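Local coordinates for citrate synthase (Metallosphaera sedula, PDB 6ABW), which probably catalyses the condensation of oxaloacetate with acetyl-CoA and water to citrate and free CoA in the tricarboxylic acid cycle, at residues A[113-118]-A[213-218]. Numbering follows the deposited sequence.
Sequences SALSSI and DIYSCV
The ring of Tyr215 turns one face to helix 104-119, where the carbonyl oxygen of Leu115 stands 4.3 Å above the ring plane, shifted toward the rim. On the same side of the ring, Leu115 CB sits over the CD2 rim, 3.7 Å from Tyr215 CD2. Ser116 N approaches the ring obliquely. Here two nearly antiparallel helices of the largely helical citrate synthase fold pair at the dimer interface: their axes pass 8.2 Å apart at 167°, and 211 Å² is buried. The small side chain of Ser116 allows the close approach here, its CB lying 3.4 Å from Tyr215 CB. With CG anti to its own carbonyl carbon, Tyr215 turns its ring to bring one face against the Leu115-Ser116 backbone, and its hydroxyl goes on to hydrogen-bond Arg138 of helix 128-151.

The other flat group, the carboxylate of Asp213, illustrates how a helix N-cap can serve two purposes. Its OD1 accepts the capping bond from Ser216 N, which comes from above the carboxylate plane, 50° out of it. The same oxygen presents its syn lone pair to Ser116 OG, so two donors grip one buried atom and tie the start of helix 214-225 to the neighbouring helix. Ser116 reaches it because its OG is anti to the backbone N (chi1 -180°), directed toward the start of helix 214-225. Lys226 of the second subunit forms a salt bridge with Asp213 OD2 and a hydrogen bond with Ser116 OG, a positive charge that would probably stabilise the ionised carboxylate. Ser216 OG, hydrogen-bonded to Glu109 of the second subunit, also lies 2.7 Å from Ser116 OG, the same separation as between Ser116 OG and Asp213 OD1.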
loop_
_atom_site.group_PDB
_atom_site.type_symbol
_atom_site.label_atom_id
_atom_site.label_comp_id
_atom_site.label_asym_id
_atom_site.label_seq_id
_atom_site.Cartn_x
_atom_site.Cartn_y
_atom_site.Cartn_z
ATOM N N SER A 113 -5.616 -1.533 -7.185
ATOM C CA SER A 113 -4.562 -0.679 -7.800
ATOM C C SER A 113 -5.036 -0.240 -9.172
ATOM O O SER A 113 -4.878 0.932 -9.535
ATOM C CB SER A 113 -3.128 -1.289 -7.948
ATOM O OG SER A 113 -2.706 -1.864 -6.722
ATOM N N ALA A 114 -5.671 -1.152 -9.905
ATOM C CA ALA A 114 -6.235 -0.791 -11.202
ATOM C C ALA A 114 -7.358 0.205 -11.111
ATOM O O ALA A 114 -7.424 1.139 -11.884
ATOM C CB ALA A 114 -6.686 -2.045 -11.960
ATOM N N LEU A 115 -8.249 0.045 -10.153
ATOM C CA LEU A 115 -9.292 1.035 -9.860
ATOM C C LEU A 115 -8.699 2.381 -9.488
ATOM O O LEU A 115 -9.193 3.407 -9.897
ATOM C CB LEU A 115 -10.227 0.524 -8.775
ATOM C CG LEU A 115 -11.115 -0.691 -9.049
ATOM C CD1 LEU A 115 -11.767 -1.106 -7.746
ATOM C CD2 LEU A 115 -12.115 -0.327 -10.099
ATOM N N SER A 116 -7.600 2.402 -8.726
ATOM C CA SER A 116 -6.946 3.626 -8.453
ATOM C C SER A 116 -6.442 4.371 -9.713
ATOM O O SER A 116 -6.618 5.594 -9.816
ATOM C CB SER A 116 -5.876 3.441 -7.385
ATOM O OG SER A 116 -5.196 4.628 -7.076
ATOM N N SER A 117 -5.864 3.653 -10.650
ATOM C CA SER A 117 -5.354 4.203 -11.879
ATOM C C SER A 117 -6.471 4.741 -12.761
ATOM O O SER A 117 -6.279 5.722 -13.473
ATOM C CB SER A 117 -4.599 3.093 -12.627
ATOM O OG SER A 117 -3.387 2.779 -11.930
ATOM N N ILE A 118 -7.640 4.105 -12.724
ATOM C CA ILE A 118 -8.773 4.491 -13.571
ATOM C C ILE A 118 -9.619 5.619 -12.929
ATOM O O ILE A 118 -10.010 6.553 -13.628
ATOM C CB ILE A 118 -9.605 3.225 -13.871
ATOM C CG1 ILE A 118 -8.767 2.291 -14.730
ATOM C CG2 ILE A 118 -10.943 3.568 -14.492
ATOM C CD1 ILE A 118 -9.277 0.891 -14.811
ATOM N N ASP A 213 -4.863 9.205 -3.702
ATOM C CA ASP A 213 -6.307 8.992 -3.816
ATOM C C ASP A 213 -6.842 7.851 -2.917
ATOM O O ASP A 213 -6.101 6.986 -2.477
ATOM C CB ASP A 213 -6.718 8.775 -5.248
ATOM C CG ASP A 213 -6.113 7.509 -5.872
ATOM O OD1 ASP A 213 -6.686 6.424 -5.660
ATOM O OD2 ASP A 213 -5.095 7.572 -6.571
ATOM N N ILE A 214 -8.108 7.970 -2.593
ATOM C CA ILE A 214 -8.751 7.016 -1.712
ATOM C C ILE A 214 -8.631 5.542 -2.113
ATOM O O ILE A 214 -8.546 4.670 -1.262
ATOM C CB ILE A 214 -10.214 7.470 -1.415
ATOM C CG1 ILE A 214 -10.685 6.836 -0.132
ATOM C CG2 ILE A 214 -11.111 7.187 -2.608
ATOM C CD1 ILE A 214 -11.854 7.608 0.521
ATOM N N TYR A 215 -8.632 5.237 -3.409
ATOM C CA TYR A 215 -8.419 3.895 -3.834
ATOM C C TYR A 215 -7.013 3.359 -3.463
ATOM O O TYR A 215 -6.905 2.198 -3.017
ATOM C CB TYR A 215 -8.628 3.747 -5.335
ATOM C CG TYR A 215 -10.098 3.869 -5.749
ATOM C CD1 TYR A 215 -10.656 5.097 -5.988
ATOM C CD2 TYR A 215 -10.922 2.756 -5.880
ATOM C CE1 TYR A 215 -12.007 5.248 -6.344
ATOM C CE2 TYR A 215 -12.228 2.880 -6.285
ATOM C CZ TYR A 215 -12.796 4.133 -6.488
ATOM O OH TYR A 215 -14.163 4.271 -6.853
ATOM N N SER A 216 -5.982 4.214 -3.590
ATOM C CA SER A 216 -4.606 3.865 -3.235
ATOM C C SER A 216 -4.460 3.732 -1.715
ATOM O O SER A 216 -3.667 2.914 -1.289
ATOM C CB SER A 216 -3.567 4.823 -3.812
ATOM O OG SER A 216 -3.295 4.371 -5.141
ATOM N N CYS A 217 -5.232 4.504 -0.946
ATOM C CA CYS A 217 -5.304 4.277 0.496
ATOM C C CYS A 217 -5.786 2.856 0.808
ATOM O O CYS A 217 -5.178 2.175 1.633
ATOM C CB CYS A 217 -6.142 5.351 1.194
ATOM S SG CYS A 217 -5.471 7.014 0.978
ATOM N N VAL A 218 -6.843 2.407 0.138
ATOM C CA VAL A 218 -7.297 1.022 0.277
ATOM C C VAL A 218 -6.253 0.010 -0.230
ATOM O O VAL A 218 -6.095 -1.049 0.370
ATOM C CB VAL A 218 -8.707 0.820 -0.343
ATOM C CG1 VAL A 218 -9.130 -0.616 -0.290
ATOM C CG2 VAL A 218 -9.654 1.683 0.444
#